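Local coordinates for outer surface protein (Bacillus cereus ATCC 14579, PDB 1X7F) that is probably a 6-phospho-N-acetylmuramidase that hydrolyses an N-acetylmuramic acid 6-phosphate-containing disaccharide from recycled cell wall, at residues Leu33-Ser38 / Lys77-His82; Met44-Ala49 / Glu257-Leu262. All coordinates share one frame; numbering follows the deposited sequence.

Contact 1 (Leu33-Ser38 / Lys77-His82); sequences LYPEHS and KEIINH
I79 reaches out from helix 74-85 and touches both L33 and P35, one with each of its branches. The side chain leaves the helix at CB, which points toward the loop, although I79 CB is still 5.2 Å from L33 CD1. The methyl branch goes first: I79 CG2 meets L33 CD1 at 3.7 Å. The other branch runs through CG1, which makes no close contact with the loop and serves as a spacer. With CG1 lying beside the backbone N (chi1 -65°), CG2 is the branch anti to that nitrogen; chi2 of 160° then extends the chain, so that CD1 arrives at the proline ring. There I79 CD1 sits 3.9 Å from P35 CB and 4.2 Å from P35 CG, across the ring's outer carbons.

The two meetings differ in direction. L33 and I79 run past one another in opposite senses and overlap through their methyls, whereas P35 and I79 cross obliquely. L33 is the last residue of strand 28-33, and P35 begins a short 3-10 turn just beyond it, in which H37 N bonds to Y34 O and S38 N to P35 O. Polar groups tie this loop down elsewhere: Y34 OH binds G250 O and S38 OG binds Y253 OH. L33 also packs on I58, and P35 on T60, both of strand 55-62.

So the contact joins the first strand's exit loop to the helix that follows the second strand, and not one hydrogen bond crosses it. Carbon meets carbon throughout, which implies that fit and exclusion of water hold these two segments against each other, while directional bonding is left to neighbouring parts of the barrel.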
ATOM      1  N   LEU A  33     -15.273   8.324  -0.074  1.00 35.93           N
ATOM      2  CA  LEU A  33     -16.292   9.308  -0.455  1.00 36.27           C
ATOM      3  C   LEU A  33     -16.793  10.107   0.747  1.00 36.22           C
ATOM      4  O   LEU A  33     -16.815   9.612   1.872  1.00 36.00           O
ATOM      5  CB  LEU A  33     -17.501   8.640  -1.149  1.00 36.68           C
ATOM      6  CG  LEU A  33     -17.257   7.820  -2.419  1.00 37.36           C
ATOM      7  CD1 LEU A  33     -18.579   7.271  -2.929  1.00 38.99           C
ATOM      8  CD2 LEU A  33     -16.583   8.657  -3.487  1.00 37.13           C
ATOM      9  N   TYR A  34     -17.197  11.350   0.491  1.00 36.13           N
ATOM     10  CA  TYR A  34     -17.789  12.218   1.512  1.00 35.37           C
ATOM     11  C   TYR A  34     -18.918  12.936   0.815  1.00 35.35           C
ATOM     12  O   TYR A  34     -18.798  14.117   0.482  1.00 35.59           O
ATOM     13  CB  TYR A  34     -16.746  13.199   2.098  1.00 35.40           C
ATOM     14  CG  TYR A  34     -15.514  12.480   2.616  1.00 35.25           C
ATOM     15  CD1 TYR A  34     -14.424  12.243   1.787  1.00 33.63           C
ATOM     16  CD2 TYR A  34     -15.468  11.989   3.918  1.00 35.04           C
ATOM     17  CE1 TYR A  34     -13.298  11.552   2.248  1.00 36.52           C
ATOM     18  CE2 TYR A  34     -14.363  11.286   4.382  1.00 36.54           C
ATOM     19  CZ  TYR A  34     -13.281  11.077   3.547  1.00 35.93           C
ATOM     20  OH  TYR A  34     -12.192  10.385   4.011  1.00 36.49           O
ATOM     21  N   PRO A  35     -20.020  12.219   0.575  1.00 35.51           N
ATOM     22  CA  PRO A  35     -21.086  12.725  -0.284  1.00 35.68           C
ATOM     23  C   PRO A  35     -21.653  14.089   0.127  1.00 35.66           C
ATOM     24  O   PRO A  35     -22.074  14.862  -0.739  1.00 34.90           O
ATOM     25  CB  PRO A  35     -22.154  11.625  -0.200  1.00 36.02           C
ATOM     26  CG  PRO A  35     -21.375  10.404   0.132  1.00 35.30           C
ATOM     27  CD  PRO A  35     -20.349  10.884   1.111  1.00 34.85           C
ATOM     28  N   GLU A  36     -21.655  14.387   1.424  0.50 35.96           N
ATOM     29  CA  GLU A  36     -22.201  15.664   1.906  0.50 36.73           C
ATOM     30  C   GLU A  36     -21.346  16.861   1.483  0.50 37.03           C
ATOM     31  O   GLU A  36     -21.845  17.981   1.401  0.50 37.08           O
ATOM     32  CB  GLU A  36     -22.417  15.647   3.423  0.50 36.64           C
ATOM     33  CG  GLU A  36     -21.148  15.663   4.257  0.50 36.93           C
ATOM     34  CD  GLU A  36     -21.402  15.246   5.687  0.50 37.19           C
ATOM     35  OE1 GLU A  36     -21.548  14.028   5.927  0.50 37.04           O
ATOM     36  OE2 GLU A  36     -21.450  16.133   6.567  0.50 37.43           O
ATOM     37  N   HIS A  37     -20.069  16.608   1.201  1.00 37.51           N
ATOM     38  CA  HIS A  37     -19.154  17.649   0.723  1.00 37.93           C
ATOM     39  C   HIS A  37     -19.074  17.724  -0.805  1.00 37.83           C
ATOM     40  O   HIS A  37     -18.186  18.392  -1.349  1.00 38.18           O
ATOM     41  CB  HIS A  37     -17.752  17.431   1.300  1.00 37.67           C
ATOM     42  CG  HIS A  37     -17.699  17.463   2.795  1.00 38.38           C
ATOM     43  ND1 HIS A  37     -18.369  18.409   3.543  1.00 37.04           N
ATOM     44  CD2 HIS A  37     -17.048  16.672   3.680  1.00 38.53           C
ATOM     45  CE1 HIS A  37     -18.139  18.193   4.826  1.00 38.32           C
ATOM     46  NE2 HIS A  37     -17.335  17.149   4.936  1.00 39.43           N
ATOM     47  N   SER A  38     -20.004  17.049  -1.485  1.00 37.24           N
ATOM     48  CA  SER A  38     -19.989  16.941  -2.944  1.00 37.25           C
ATOM     49  C   SER A  38     -21.402  16.766  -3.525  1.00 37.15           C
ATOM     50  O   SER A  38     -22.397  17.085  -2.861  1.00 37.73           O
ATOM     51  CB  SER A  38     -19.069  15.785  -3.362  1.00 37.14           C
ATOM     52  OG  SER A  38     -18.887  15.748  -4.767  1.00 39.12           O
ATOM     53  N   LYS A  77     -28.206   5.791  -1.060  1.00 47.22           N
ATOM     54  CA  LYS A  77     -28.693   4.560  -1.680  1.00 46.79           C
ATOM     55  C   LYS A  77     -28.362   4.477  -3.176  1.00 46.01           C
ATOM     56  O   LYS A  77     -28.037   3.386  -3.688  1.00 45.48           O
ATOM     57  CB  LYS A  77     -30.205   4.440  -1.485  1.00 46.30           C
ATOM     58  CG  LYS A  77     -30.726   3.024  -1.421  1.00 47.08           C
ATOM     59  CD  LYS A  77     -32.247   3.034  -1.374  1.00 48.79           C
ATOM     60  CE  LYS A  77     -32.783   1.961  -0.443  1.00 50.83           C
ATOM     61  NZ  LYS A  77     -32.410   2.236   0.979  1.00 51.69           N
ATOM     62  N   GLU A  78     -28.464   5.621  -3.867  1.00 45.36           N
ATOM     63  CA  GLU A  78     -28.114   5.694  -5.283  1.00 44.99           C
ATOM     64  C   GLU A  78     -26.610   5.497  -5.479  1.00 44.71           C
ATOM     65  O   GLU A  78     -26.184   4.637  -6.256  1.00 44.76           O
ATOM     66  CB  GLU A  78     -28.566   7.026  -5.892  1.00 45.00           C
ATOM     67  CG  GLU A  78     -28.220   7.178  -7.370  1.00 45.36           C
ATOM     68  CD  GLU A  78     -29.018   8.276  -8.071  1.00 45.65           C
ATOM     69  OE1 GLU A  78     -29.604   9.145  -7.385  1.00 44.87           O
ATOM     70  OE2 GLU A  78     -29.055   8.268  -9.324  1.00 47.00           O
ATOM     71  N   ILE A  79     -25.821   6.297  -4.762  1.00 43.77           N
ATOM     72  CA  ILE A  79     -24.369   6.200  -4.798  1.00 43.37           C
ATOM     73  C   ILE A  79     -23.903   4.770  -4.509  1.00 43.13           C
ATOM     74  O   ILE A  79     -23.097   4.223  -5.265  1.00 42.77           O
ATOM     75  CB  ILE A  79     -23.710   7.219  -3.822  1.00 42.88           C
ATOM     76  CG1 ILE A  79     -23.985   8.658  -4.272  1.00 42.38           C
ATOM     77  CG2 ILE A  79     -22.216   6.995  -3.752  1.00 42.27           C
ATOM     78  CD1 ILE A  79     -23.809   9.699  -3.182  1.00 40.77           C
ATOM     79  N   ILE A  80     -24.426   4.171  -3.434  1.00 42.75           N
ATOM     80  CA  ILE A  80     -24.040   2.811  -3.021  1.00 42.65           C
ATOM     81  C   ILE A  80     -24.450   1.752  -4.054  1.00 42.66           C
ATOM     82  O   ILE A  80     -23.722   0.773  -4.274  1.00 42.98           O
ATOM     83  CB  ILE A  80     -24.587   2.469  -1.604  1.00 42.42           C
ATOM     84  CG1 ILE A  80     -23.827   3.259  -0.533  1.00 42.27           C
ATOM     85  CG2 ILE A  80     -24.466   0.978  -1.320  1.00 42.49           C
ATOM     86  CD1 ILE A  80     -24.467   3.247   0.851  1.00 41.81           C
ATOM     87  N   ASN A  81     -25.598   1.963  -4.690  1.00 41.82           N
ATOM     88  CA  ASN A  81     -26.074   1.069  -5.747  1.00 41.93           C
ATOM     89  C   ASN A  81     -25.159   1.136  -6.971  1.00 41.06           C
ATOM     90  O   ASN A  81     -24.853   0.116  -7.595  1.00 40.18           O
ATOM     91  CB  ASN A  81     -27.509   1.418  -6.144  1.00 41.54           C
ATOM     92  CG  ASN A  81     -28.413   0.207  -6.195  1.00 43.69           C
ATOM     93  OD1 ASN A  81     -28.137  -0.777  -6.892  1.00 45.14           O
ATOM     94  ND2 ASN A  81     -29.523   0.279  -5.466  1.00 45.33           N
ATOM     95  N   HIS A  82     -24.731   2.349  -7.305  1.00 40.33           N
ATOM     96  CA  HIS A  82     -23.787   2.553  -8.386  1.00 40.31           C
ATOM     97  C   HIS A  82     -22.472   1.842  -8.048  1.00 40.03           C
ATOM     98  O   HIS A  82     -21.885   1.184  -8.905  1.00 40.05           O
ATOM     99  CB  HIS A  82     -23.573   4.045  -8.619  1.00 40.29           C
ATOM    100  CG  HIS A  82     -22.801   4.356  -9.859  1.00 41.25           C
ATOM    101  ND1 HIS A  82     -21.472   4.731  -9.834  1.00 41.23           N
ATOM    102  CD2 HIS A  82     -23.167   4.341 -11.163  1.00 40.16           C
ATOM    103  CE1 HIS A  82     -21.056   4.937 -11.070  1.00 41.69           C
ATOM    104  NE2 HIS A  82     -22.066   4.711 -11.895  1.00 41.41           N
TER

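Contact 2 (Met44-Ala49 / Glu257-Leu262); sequences MAYISA and EELEKL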
ATOM      1  N   MET A  44     -20.476   9.514  -8.262  1.00 34.90           N
ATOM      2  CA  MET A  44     -20.765   8.385  -9.143  1.00 34.97           C
ATOM      3  C   MET A  44     -19.771   8.329 -10.297  1.00 34.57           C
ATOM      4  O   MET A  44     -19.294   7.257 -10.647  1.00 35.12           O
ATOM      5  CB  MET A  44     -22.225   8.415  -9.634  1.00 34.70           C
ATOM      6  CG  MET A  44     -23.225   8.068  -8.535  1.00 34.42           C
ATOM      7  SD  MET A  44     -24.917   7.763  -9.044  1.00 36.17           S
ATOM      8  CE  MET A  44     -25.488   9.409  -9.495  1.00 37.44           C
ATOM      9  N   ALA A  45     -19.445   9.487 -10.864  1.00 34.55           N
ATOM     10  CA  ALA A  45     -18.398   9.587 -11.877  1.00 35.24           C
ATOM     11  C   ALA A  45     -17.029   9.085 -11.352  1.00 35.72           C
ATOM     12  O   ALA A  45     -16.282   8.410 -12.071  1.00 37.03           O
ATOM     13  CB  ALA A  45     -18.306  11.017 -12.404  1.00 34.82           C
ATOM     14  N   TYR A  46     -16.732   9.386 -10.094  1.00 35.41           N
ATOM     15  CA  TYR A  46     -15.485   8.971  -9.427  1.00 35.39           C
ATOM     16  C   TYR A  46     -15.390   7.462  -9.208  1.00 34.81           C
ATOM     17  O   TYR A  46     -14.345   6.857  -9.463  1.00 35.36           O
ATOM     18  CB  TYR A  46     -15.386   9.683  -8.079  1.00 35.22           C
ATOM     19  CG  TYR A  46     -14.091   9.523  -7.310  1.00 35.46           C
ATOM     20  CD1 TYR A  46     -12.859   9.792  -7.901  1.00 35.26           C
ATOM     21  CD2 TYR A  46     -14.112   9.171  -5.956  1.00 38.05           C
ATOM     22  CE1 TYR A  46     -11.674   9.678  -7.179  1.00 37.01           C
ATOM     23  CE2 TYR A  46     -12.934   9.065  -5.214  1.00 38.66           C
ATOM     24  CZ  TYR A  46     -11.714   9.314  -5.836  1.00 37.24           C
ATOM     25  OH  TYR A  46     -10.546   9.232  -5.106  1.00 34.92           O
ATOM     26  N   ILE A  47     -16.473   6.881  -8.699  1.00 34.66           N
ATOM     27  CA  ILE A  47     -16.630   5.436  -8.572  1.00 34.35           C
ATOM     28  C   ILE A  47     -16.379   4.773  -9.928  1.00 35.51           C
ATOM     29  O   ILE A  47     -15.649   3.784 -10.009  1.00 35.13           O
ATOM     30  CB  ILE A  47     -18.055   5.102  -8.035  1.00 34.52           C
ATOM     31  CG1 ILE A  47     -18.181   5.455  -6.543  1.00 33.55           C
ATOM     32  CG2 ILE A  47     -18.442   3.628  -8.300  1.00 33.15           C
ATOM     33  CD1 ILE A  47     -19.646   5.503  -6.050  1.00 32.89           C
ATOM     34  N   SER A  48     -16.978   5.326 -10.988  1.00 35.98           N
ATOM     35  CA  SER A  48     -16.756   4.830 -12.350  1.00 36.82           C
ATOM     36  C   SER A  48     -15.275   4.908 -12.760  1.00 36.85           C
ATOM     37  O   SER A  48     -14.737   3.942 -13.303  1.00 37.64           O
ATOM     38  CB  SER A  48     -17.631   5.586 -13.357  1.00 36.44           C
ATOM     39  OG  SER A  48     -18.973   5.127 -13.315  1.00 38.12           O
ATOM     40  N   ALA A  49     -14.652   6.063 -12.506  1.00 36.05           N
ATOM     41  CA  ALA A  49     -13.234   6.314 -12.762  1.00 36.38           C
ATOM     42  C   ALA A  49     -12.327   5.334 -12.024  1.00 36.49           C
ATOM     43  O   ALA A  49     -11.438   4.752 -12.627  1.00 37.43           O
ATOM     44  CB  ALA A  49     -12.856   7.770 -12.378  1.00 36.19           C
ATOM     45  N   GLU A 257      -4.892  10.432 -13.265  0.50 36.97           N
ATOM     46  CA  GLU A 257      -3.487  10.019 -13.283  0.50 37.47           C
ATOM     47  C   GLU A 257      -3.101   9.223 -12.024  0.50 37.11           C
ATOM     48  O   GLU A 257      -2.423   8.198 -12.121  0.50 37.24           O
ATOM     49  CB  GLU A 257      -2.572  11.243 -13.470  0.50 37.54           C
ATOM     50  CG  GLU A 257      -1.076  10.939 -13.511  0.50 39.04           C
ATOM     51  CD  GLU A 257      -0.198  12.188 -13.487  0.50 39.26           C
ATOM     52  OE1 GLU A 257      -0.449  13.133 -14.263  0.50 43.29           O
ATOM     53  OE2 GLU A 257       0.765  12.220 -12.699  0.50 42.26           O
ATOM     54  N   GLU A 258      -3.539   9.695 -10.853  1.00 36.49           N
ATOM     55  CA  GLU A 258      -3.264   8.998  -9.578  1.00 35.78           C
ATOM     56  C   GLU A 258      -3.937   7.628  -9.496  1.00 36.12           C
ATOM     57  O   GLU A 258      -3.311   6.654  -9.078  1.00 35.35           O
ATOM     58  CB  GLU A 258      -3.663   9.850  -8.371  1.00 35.70           C
ATOM     59  CG  GLU A 258      -2.738  11.028  -8.099  1.00 34.46           C
ATOM     60  CD  GLU A 258      -3.216  11.868  -6.929  1.00 36.53           C
ATOM     61  OE1 GLU A 258      -4.450  12.059  -6.791  1.00 33.99           O
ATOM     62  OE2 GLU A 258      -2.359  12.335  -6.135  1.00 36.49           O
ATOM     63  N   LEU A 259      -5.208   7.558  -9.901  1.00 35.96           N
ATOM     64  CA  LEU A 259      -5.925   6.280  -9.985  1.00 37.06           C
ATOM     65  C   LEU A 259      -5.208   5.309 -10.922  1.00 36.92           C
ATOM     66  O   LEU A 259      -5.092   4.128 -10.617  1.00 37.70           O
ATOM     67  CB  LEU A 259      -7.400   6.466 -10.417  1.00 35.70           C
ATOM     68  CG  LEU A 259      -8.332   7.291  -9.494  1.00 36.91           C
ATOM     69  CD1 LEU A 259      -9.646   7.653 -10.216  1.00 32.58           C
ATOM     70  CD2 LEU A 259      -8.615   6.640  -8.112  1.00 31.82           C
ATOM     71  N   GLU A 260      -4.713   5.818 -12.047  1.00 37.26           N
ATOM     72  CA  GLU A 260      -4.050   4.993 -13.047  1.00 37.89           C
ATOM     73  C   GLU A 260      -2.730   4.436 -12.524  1.00 37.62           C
ATOM     74  O   GLU A 260      -2.469   3.248 -12.650  1.00 37.73           O
ATOM     75  CB  GLU A 260      -3.838   5.771 -14.346  1.00 36.78           C
ATOM     76  CG  GLU A 260      -3.283   4.920 -15.488  1.00 38.81           C
ATOM     77  CD  GLU A 260      -2.810   5.750 -16.669  1.00 41.67           C
ATOM     78  OE1 GLU A 260      -2.863   5.256 -17.820  1.00 47.03           O
ATOM     79  OE2 GLU A 260      -2.382   6.908 -16.449  1.00 48.31           O
ATOM     80  N   LYS A 261      -1.914   5.310 -11.938  1.00 37.91           N
ATOM     81  CA  LYS A 261      -0.663   4.937 -11.286  1.00 38.93           C
ATOM     82  C   LYS A 261      -0.847   3.815 -10.275  1.00 37.00           C
ATOM     83  O   LYS A 261      -0.038   2.890 -10.212  1.00 35.77           O
ATOM     84  CB  LYS A 261      -0.048   6.152 -10.570  1.00 38.65           C
ATOM     85  CG  LYS A 261       0.807   7.014 -11.473  1.00 42.21           C
ATOM     86  CD  LYS A 261       1.354   8.226 -10.719  1.00 41.76           C
ATOM     87  CE  LYS A 261       1.989   9.215 -11.706  1.00 47.78           C
ATOM     88  NZ  LYS A 261       2.667  10.356 -11.003  1.00 49.60           N
ATOM     89  N   LEU A 262      -1.890   3.938  -9.459  1.00 35.96           N
ATOM     90  CA  LEU A 262      -2.184   2.941  -8.437  1.00 34.81           C
ATOM     91  C   LEU A 262      -2.654   1.623  -9.045  1.00 34.71           C
ATOM     92  O   LEU A 262      -2.229   0.544  -8.596  1.00 34.55           O
ATOM     93  CB  LEU A 262      -3.205   3.478  -7.443  1.00 34.77           C
ATOM     94  CG  LEU A 262      -2.685   4.552  -6.486  1.00 34.28           C
ATOM     95  CD1 LEU A 262      -3.854   5.195  -5.787  1.00 32.85           C
ATOM     96  CD2 LEU A 262      -1.692   3.982  -5.468  1.00 33.02           C
TER
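L259 CD1 fits against the helix carrying Y46 and A49, and the tight part of this contact rests on that single methyl. It lies 3.9 Å from A49 CB and 4.0 Å from A49 C, so it presses on backbone as well as side chain. On the tyrosine side L259 CD1 lies 4.2 Å from Y46 CE1, at a slant to the ring. The tyrosine reaches there because CG stands anti to the backbone N (chi1 -173°), which carries the ring along to the neighbouring helix; its OH continues to a hydrogen bond with A254 N. Inward, Y46 and L259 both rest on I31 of strand 28-33.

The outer side is different. E260 is exposed and its carboxylate leads away from the other helix. E257 and K261, a turn apart, are exposed too. E257 is deposited in two conformers; in one of them K261 NZ lies 3.2 Å from E257 OE2, a salt bridge within the helix that rests on that copy alone, is therefore doubtful, and adds nothing across the gap.

Helix 40-51 follows the first barrel strand and helix 256-264 the eighth, so this is the closing seam in the helical layer of a TIM barrel.

The centres of contact 1 and contact 2 lie about 15 Å apart on one flank of the barrel, and they meet directly: L33 CD2 of contact 1 is 3.5 Å from Y46 CD2 of contact 2. Their segments alternate along the chain, in the order 33-38, 44-49, 77-82, 257-262. Helix 40-51 stands between helix 74-85 on one side and helix 256-264 on the other, and H82 packs on its I47 and S48. Behind it, strand 28-33 is flanked in the parallel sheet by 55-62 and 246-249. Together the two contacts fasten the first strand-helix unit to both the second and the last, where the barrel closes.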